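Local coordinates for protein serine-tRNA ligase (Naegleria fowleri, PDB 6BLJ) that probably catalyses the ATP-dependent attachment of serine to its cognate tRNA in the cytosol, by way of a seryl-adenylate intermediate, at residues I281-Q286 / C312-V317; L367-R372 / C453-N458. All coordinates share one frame; numbering follows the deposited sequence.

Contact 1: residues I281-Q286 / C312-V317; sequences IATSEQ and CFRKEV. With AMP (adenosine monophosphate), chain D.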
loop_
_atom_site.group_PDB
_atom_site.type_symbol
_atom_site.label_atom_id
_atom_site.label_comp_id
_atom_site.label_asym_id
_atom_site.label_seq_id
_atom_site.Cartn_x
_atom_site.Cartn_y
_atom_site.Cartn_z
ATOM N N ILE A 281 10.626 11.306 0.339
ATOM C CA ILE A 281 9.915 12.460 0.885
ATOM C C ILE A 281 8.967 13.053 -0.152
ATOM O O ILE A 281 9.248 13.055 -1.362
ATOM C CB ILE A 281 10.908 13.509 1.404
ATOM C CG1 ILE A 281 11.708 14.143 0.255
ATOM C CG2 ILE A 281 11.806 12.859 2.471
ATOM C CD1 ILE A 281 12.648 15.345 0.734
ATOM N N ALA A 282 7.822 13.549 0.328
ATOM C CA ALA A 282 6.864 14.294 -0.484
ATOM C C ALA A 282 7.171 15.787 -0.532
ATOM O O ALA A 282 6.672 16.475 -1.427
ATOM C CB ALA A 282 5.431 14.093 0.059
ATOM N N THR A 283 8.025 16.282 0.365
ATOM C CA THR A 283 8.333 17.700 0.504
ATOM C C THR A 283 9.505 17.832 1.472
ATOM O O THR A 283 9.590 17.071 2.438
ATOM C CB THR A 283 7.106 18.501 1.011
ATOM O OG1 THR A 283 7.511 19.814 1.433
ATOM C CG2 THR A 283 6.398 17.802 2.199
ATOM N N SER A 284 10.402 18.799 1.218
ATOM C CA SER A 284 11.518 18.994 2.142
ATOM C C SER A 284 11.042 19.391 3.531
ATOM O O SER A 284 11.827 19.323 4.487
ATOM C CB SER A 284 12.509 20.051 1.612
ATOM O OG SER A 284 11.878 21.316 1.432
ATOM N N GLU A 285 9.779 19.784 3.675
ATOM C CA GLU A 285 9.275 20.124 5.001
ATOM C C GLU A 285 9.348 18.929 5.954
ATOM O O GLU A 285 9.555 19.097 7.167
ATOM C CB GLU A 285 7.845 20.648 4.857
ATOM C CG GLU A 285 7.186 20.976 6.150
ATOM C CD GLU A 285 6.064 20.032 6.436
ATOM O OE1 GLU A 285 5.132 19.960 5.596
ATOM O OE2 GLU A 285 6.133 19.355 7.483
ATOM N N GLN A 286 9.199 17.706 5.416
ATOM C CA GLN A 286 9.255 16.513 6.261
ATOM C C GLN A 286 10.636 16.297 6.881
ATOM O O GLN A 286 10.715 16.141 8.113
ATOM C CB GLN A 286 8.761 15.298 5.457
ATOM C CG GLN A 286 7.223 15.326 5.233
ATOM C CD GLN A 286 6.757 14.424 4.080
ATOM O OE1 GLN A 286 7.552 14.006 3.230
ATOM N NE2 GLN A 286 5.470 14.112 4.065
ATOM N N CYS A 312 10.966 16.047 -4.743
ATOM C CA CYS A 312 9.795 15.580 -4.018
ATOM C C CYS A 312 9.131 14.470 -4.813
ATOM O O CYS A 312 9.041 14.549 -6.043
ATOM C CB CYS A 312 8.780 16.710 -3.813
ATOM S SG CYS A 312 9.487 18.170 -3.000
ATOM N N PHE A 313 8.622 13.465 -4.107
ATOM C CA PHE A 313 8.041 12.285 -4.742
ATOM C C PHE A 313 6.653 12.029 -4.178
ATOM O O PHE A 313 6.478 11.967 -2.954
ATOM C CB PHE A 313 8.920 11.053 -4.533
ATOM C CG PHE A 313 10.356 11.231 -4.996
ATOM C CD1 PHE A 313 10.749 10.836 -6.270
ATOM C CD2 PHE A 313 11.310 11.786 -4.148
ATOM C CE1 PHE A 313 12.082 10.981 -6.687
ATOM C CE2 PHE A 313 12.637 11.946 -4.561
ATOM C CZ PHE A 313 13.018 11.539 -5.824
ATOM N N ARG A 314 5.665 11.863 -5.061
ATOM C CA ARG A 314 4.288 11.690 -4.616
ATOM C C ARG A 314 3.583 10.656 -5.476
ATOM O O ARG A 314 3.552 10.780 -6.702
ATOM C CB ARG A 314 3.542 13.023 -4.654
ATOM C CG ARG A 314 4.179 14.045 -3.728
ATOM C CD ARG A 314 3.297 15.209 -3.526
ATOM N NE ARG A 314 3.940 16.205 -2.694
ATOM C CZ ARG A 314 3.284 17.212 -2.139
ATOM N NH1 ARG A 314 1.965 17.323 -2.336
ATOM N NH2 ARG A 314 3.947 18.099 -1.411
ATOM N N LYS A 315 2.988 9.653 -4.823
ATOM C CA LYS A 315 2.334 8.578 -5.553
ATOM C C LYS A 315 1.054 9.061 -6.246
ATOM O O LYS A 315 0.675 8.508 -7.278
ATOM C CB LYS A 315 2.023 7.412 -4.614
ATOM C CG LYS A 315 3.266 6.731 -4.020
ATOM C CD LYS A 315 2.896 5.384 -3.400
ATOM C CE LYS A 315 1.849 5.576 -2.309
ATOM N NZ LYS A 315 1.738 4.374 -1.453
ATOM N N GLU A 316 0.392 10.086 -5.706
ATOM C CA GLU A 316 -0.834 10.639 -6.312
ATOM C C GLU A 316 -1.887 9.553 -6.544
ATOM O O GLU A 316 -2.614 9.562 -7.544
ATOM C CB GLU A 316 -0.523 11.368 -7.627
ATOM C CG GLU A 316 0.417 12.566 -7.459
ATOM C CD GLU A 316 -0.223 13.659 -6.641
ATOM O OE1 GLU A 316 -1.440 13.864 -6.828
ATOM O OE2 GLU A 316 0.481 14.305 -5.824
ATOM N N VAL A 317 -1.982 8.611 -5.608
ATOM C CA VAL A 317 -2.924 7.504 -5.783
ATOM C C VAL A 317 -4.359 8.017 -5.874
ATOM O O VAL A 317 -5.165 7.496 -6.654
ATOM C CB VAL A 317 -2.755 6.464 -4.660
ATOM C CG1 VAL A 317 -3.890 5.427 -4.714
ATOM C CG2 VAL A 317 -1.440 5.749 -4.850
HETATM P P AMP D . 1.243 20.604 -1.093
HETATM O O1P AMP D . 0.242 19.512 -1.470
HETATM O O2P AMP D . 2.428 20.243 -0.287
HETATM O O3P AMP D . 0.471 21.776 -0.502
HETATM O "O5'" AMP D . 1.811 21.140 -2.481
HETATM C "C5'" AMP D . 2.668 22.272 -2.544
HETATM C "C4'" AMP D . 2.877 22.704 -3.980
HETATM O "O4'" AMP D . 3.681 21.718 -4.678
HETATM C "C3'" AMP D . 1.618 22.816 -4.812
HETATM O "O3'" AMP D . 0.953 24.051 -4.629
HETATM C "C2'" AMP D . 2.124 22.605 -6.228
HETATM O "O2'" AMP D . 2.709 23.799 -6.718
HETATM C "C1'" AMP D . 3.232 21.578 -6.007
HETATM N N9 AMP D . 2.780 20.180 -6.213
HETATM C C8 AMP D . 2.057 19.420 -5.329
HETATM N N7 AMP D . 1.793 18.207 -5.760
HETATM C C5 AMP D . 2.387 18.163 -7.011
HETATM C C6 AMP D . 2.470 17.152 -7.990
HETATM N N6 AMP D . 1.972 15.913 -7.834
HETATM N N1 AMP D . 3.104 17.446 -9.144
HETATM C C2 AMP D . 3.646 18.661 -9.291
HETATM N N3 AMP D . 3.657 19.685 -8.432
HETATM C C4 AMP D . 2.999 19.377 -7.307
#
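Arg314 and Ala282 meet just past the end of strand 304-313, at the nucleotide site, a worked case of backbone and ligand sharing one guanidinium. Just before it, Phe313 N donates to Ile281 O (2.8 Å), tying the end of strand 304-313 to the loop ahead of helix 285-290. From CB, the Arg314 chain sets out with CG opposite the carbonyl carbon (chi1 -61°) and then extends, which lays it along Ala282: CG lies 4.0 Å from Ala282 CB, and CD nears the adenine N7 of AMP. Arg314 NE bonds to Ala282 O at 3.0 Å, and NH2 of the same arginine reaches that oxygen at 3.2 Å. Both nitrogens approach from one face of the carbonyl, the NH2 bond standing well above its plane, while the oxygen lies in the guanidinium plane. At the far edge Arg314 NH1 binds AMP O1P and NH2 binds AMP O2P, each at 2.9 Å and nearly straight. Ala282 O thus helps fix the rotation of a group that grips the phosphate, with AMP C8 over one of its faces. Two residues on, Glu316 OE2 accepts from AMP N6 (3.0 Å) and its OE1 forms a salt bridge with Arg329. The Phe-Arg-Lys-Glu run is consistent with motif 2 of class II aminoacyl-tRNA synthetases, in which an arginine holds the alpha-phosphate.

Contact 2: residues L367-R372 / C453-N458; sequences LGIPYR and CCIVEN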
loop_
_atom_site.group_PDB
_atom_site.type_symbol
_atom_site.label_atom_id
_atom_site.label_comp_id
_atom_site.label_asym_id
_atom_site.label_seq_id
_atom_site.Cartn_x
_atom_site.Cartn_y
_atom_site.Cartn_z
ATOM N N LEU A 367 8.092 37.452 -11.019
ATOM C CA LEU A 367 8.019 36.657 -12.239
ATOM C C LEU A 367 6.948 37.143 -13.209
ATOM O O LEU A 367 6.853 36.601 -14.313
ATOM C CB LEU A 367 7.755 35.178 -11.898
ATOM C CG LEU A 367 8.930 34.447 -11.241
ATOM C CD1 LEU A 367 8.459 33.140 -10.671
ATOM C CD2 LEU A 367 10.045 34.203 -12.270
ATOM N N GLY A 368 6.164 38.153 -12.842
ATOM C CA GLY A 368 5.043 38.562 -13.672
ATOM C C GLY A 368 3.947 37.518 -13.789
ATOM O O GLY A 368 3.286 37.433 -14.824
ATOM N N ILE A 369 3.715 36.736 -12.746
ATOM C CA ILE A 369 2.701 35.685 -12.755
ATOM C C ILE A 369 1.466 36.211 -12.028
ATOM O O ILE A 369 1.546 36.477 -10.819
ATOM C CB ILE A 369 3.220 34.403 -12.086
ATOM C CG1 ILE A 369 4.387 33.796 -12.872
ATOM C CG2 ILE A 369 2.103 33.385 -11.949
ATOM C CD1 ILE A 369 4.024 33.372 -14.271
ATOM N N PRO A 370 0.315 36.350 -12.695
ATOM C CA PRO A 370 -0.892 36.783 -11.979
ATOM C C PRO A 370 -1.383 35.665 -11.081
ATOM O O PRO A 370 -1.174 34.482 -11.371
ATOM C CB PRO A 370 -1.902 37.069 -13.107
ATOM C CG PRO A 370 -1.154 36.919 -14.387
ATOM C CD PRO A 370 0.002 36.001 -14.088
ATOM N N TYR A 371 -2.012 36.044 -9.966
ATOM C CA TYR A 371 -2.466 35.053 -8.997
ATOM C C TYR A 371 -3.588 35.636 -8.142
ATOM O O TYR A 371 -3.894 36.831 -8.194
ATOM C CB TYR A 371 -1.318 34.559 -8.100
ATOM C CG TYR A 371 -0.750 35.630 -7.229
ATOM C CD1 TYR A 371 0.370 36.357 -7.628
ATOM C CD2 TYR A 371 -1.365 35.977 -6.035
ATOM C CE1 TYR A 371 0.870 37.378 -6.846
ATOM C CE2 TYR A 371 -0.868 36.999 -5.249
ATOM C CZ TYR A 371 0.259 37.681 -5.647
ATOM O OH TYR A 371 0.744 38.706 -4.857
ATOM N N ARG A 372 -4.168 34.768 -7.312
ATOM C CA ARG A 372 -5.056 35.199 -6.247
ATOM C C ARG A 372 -4.684 34.427 -4.990
ATOM O O ARG A 372 -4.189 33.292 -5.064
ATOM C CB ARG A 372 -6.544 34.985 -6.625
ATOM C CG ARG A 372 -6.937 33.498 -6.814
ATOM C CD ARG A 372 -8.344 33.328 -7.409
ATOM N NE ARG A 372 -8.796 31.930 -7.375
ATOM C CZ ARG A 372 -9.973 31.511 -7.848
ATOM N NH1 ARG A 372 -10.805 32.384 -8.385
ATOM N NH2 ARG A 372 -10.324 30.227 -7.779
ATOM N N CYS A 453 5.004 25.227 -16.145
ATOM C CA CYS A 453 3.735 25.221 -16.885
ATOM C C CYS A 453 3.084 26.605 -16.898
ATOM O O CYS A 453 2.550 27.048 -17.920
ATOM C CB CYS A 453 2.772 24.217 -16.259
ATOM S SG CYS A 453 3.307 22.500 -16.434
ATOM N N CYS A 454 3.050 27.262 -15.739
ATOM C CA CYS A 454 2.418 28.572 -15.639
ATOM C C CYS A 454 3.201 29.623 -16.414
ATOM O O CYS A 454 2.611 30.491 -17.067
ATOM C CB CYS A 454 2.290 28.963 -14.169
ATOM S SG CYS A 454 1.253 30.410 -13.879
ATOM N N ILE A 455 4.534 29.574 -16.343
ATOM C CA ILE A 455 5.345 30.543 -17.077
ATOM C C ILE A 455 5.119 30.405 -18.576
ATOM O O ILE A 455 4.874 31.394 -19.272
ATOM C CB ILE A 455 6.833 30.383 -16.723
ATOM C CG1 ILE A 455 7.101 30.872 -15.296
ATOM C CG2 ILE A 455 7.722 31.123 -17.752
ATOM C CD1 ILE A 455 8.533 30.613 -14.827
ATOM N N VAL A 456 5.187 29.174 -19.101
ATOM C CA VAL A 456 5.149 29.064 -20.558
ATOM C C VAL A 456 3.786 29.496 -21.096
ATOM O O VAL A 456 3.707 30.048 -22.200
ATOM C CB VAL A 456 5.549 27.643 -21.030
ATOM C CG1 VAL A 456 6.979 27.278 -20.546
ATOM C CG2 VAL A 456 4.525 26.585 -20.637
ATOM N N GLU A 457 2.698 29.289 -20.329
ATOM C CA GLU A 457 1.384 29.756 -20.779
ATOM C C GLU A 457 1.272 31.276 -20.737
ATOM O O GLU A 457 0.705 31.887 -21.650
ATOM C CB GLU A 457 0.266 29.133 -19.947
ATOM C CG GLU A 457 0.016 27.650 -20.270
ATOM C CD GLU A 457 -1.289 27.131 -19.678
ATOM O OE1 GLU A 457 -2.108 27.938 -19.165
ATOM O OE2 GLU A 457 -1.485 25.903 -19.711
ATOM N N ASN A 458 1.796 31.910 -19.692
ATOM C CA ASN A 458 1.635 33.356 -19.593
ATOM C C ASN A 458 2.594 34.129 -20.488
ATOM O O ASN A 458 2.284 35.272 -20.847
ATOM C CB ASN A 458 1.805 33.799 -18.143
ATOM C CG ASN A 458 0.567 33.522 -17.321
ATOM O OD1 ASN A 458 -0.427 34.242 -17.415
ATOM N ND2 ASN A 458 0.599 32.434 -16.554
#
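Ile369 and Ile455 mark the nearest backbone approach, 7.2 Å between their CA atoms, where a loop entering strand 371-375 passes the last turns of helix 448-458. Gly368, with positive phi (65°), forms a Schellman motif at the end of helix 348-366 and turns the chain toward the next strand. Ile369 then uses both branches of its side chain. Its CG2 lies opposite the backbone N and meets Cys454 SG at 3.6 Å; the other branch, folded at chi2 (-62°), brings CD1 to 4.1 Å from Ile455 CG1, and the two isoleucines cross at about a right angle. Cys454 SG also comes near Ile369 CD1, so the sulfur touches both methyls of this one residue. Pro370 and Asn458 run past one another in opposite directions, with Pro370 CD 3.8 Å from Asn458 OD1, a plain van der Waals touch. The amide of Asn458 is turned by a bond back into its own helix: ND2 donates to Cys454 O at 2.8 Å. Asn458 N reaches that same Cys454 O from the other face of the carbonyl plane, at 3.1 Å, so the oxygen holds two donors. ND2 also donates to Trp394 O, which helps fix the amide's rotation. No hydrogen bond joins the two segments directly. Strand 387-394 fills in beside them: Ala393 touches both Ile369 and Cys454, and Trp394 bonds to the backbone of Pro370. The helix, which follows strand 436-447 in the manner of class II motif 3, is flanked by helix 191-197, while strand 371-375 runs antiparallel between strands 168-173 and 387-394.

Both contacts border the same mixed sheet of the class II catalytic domain, with centres about 24 Å apart and nearest atoms about 14 Å apart, so they do not touch. Each is buried, yet contact 1 lies nearer the middle of the chain and contact 2 further out. Their chemistry follows their place. At the nucleotide, contact 1 is polar and directional, pairing one main-chain oxygen with a backbone N-H and another with an arginine that also serves the ligand. Contact 2 is largely apolar, a loop packed on a helix; no hydrogen bond crosses it, and the amide of Asn458 bonds back into the helix and to strand 387-394. In sequence one closes before the other opens.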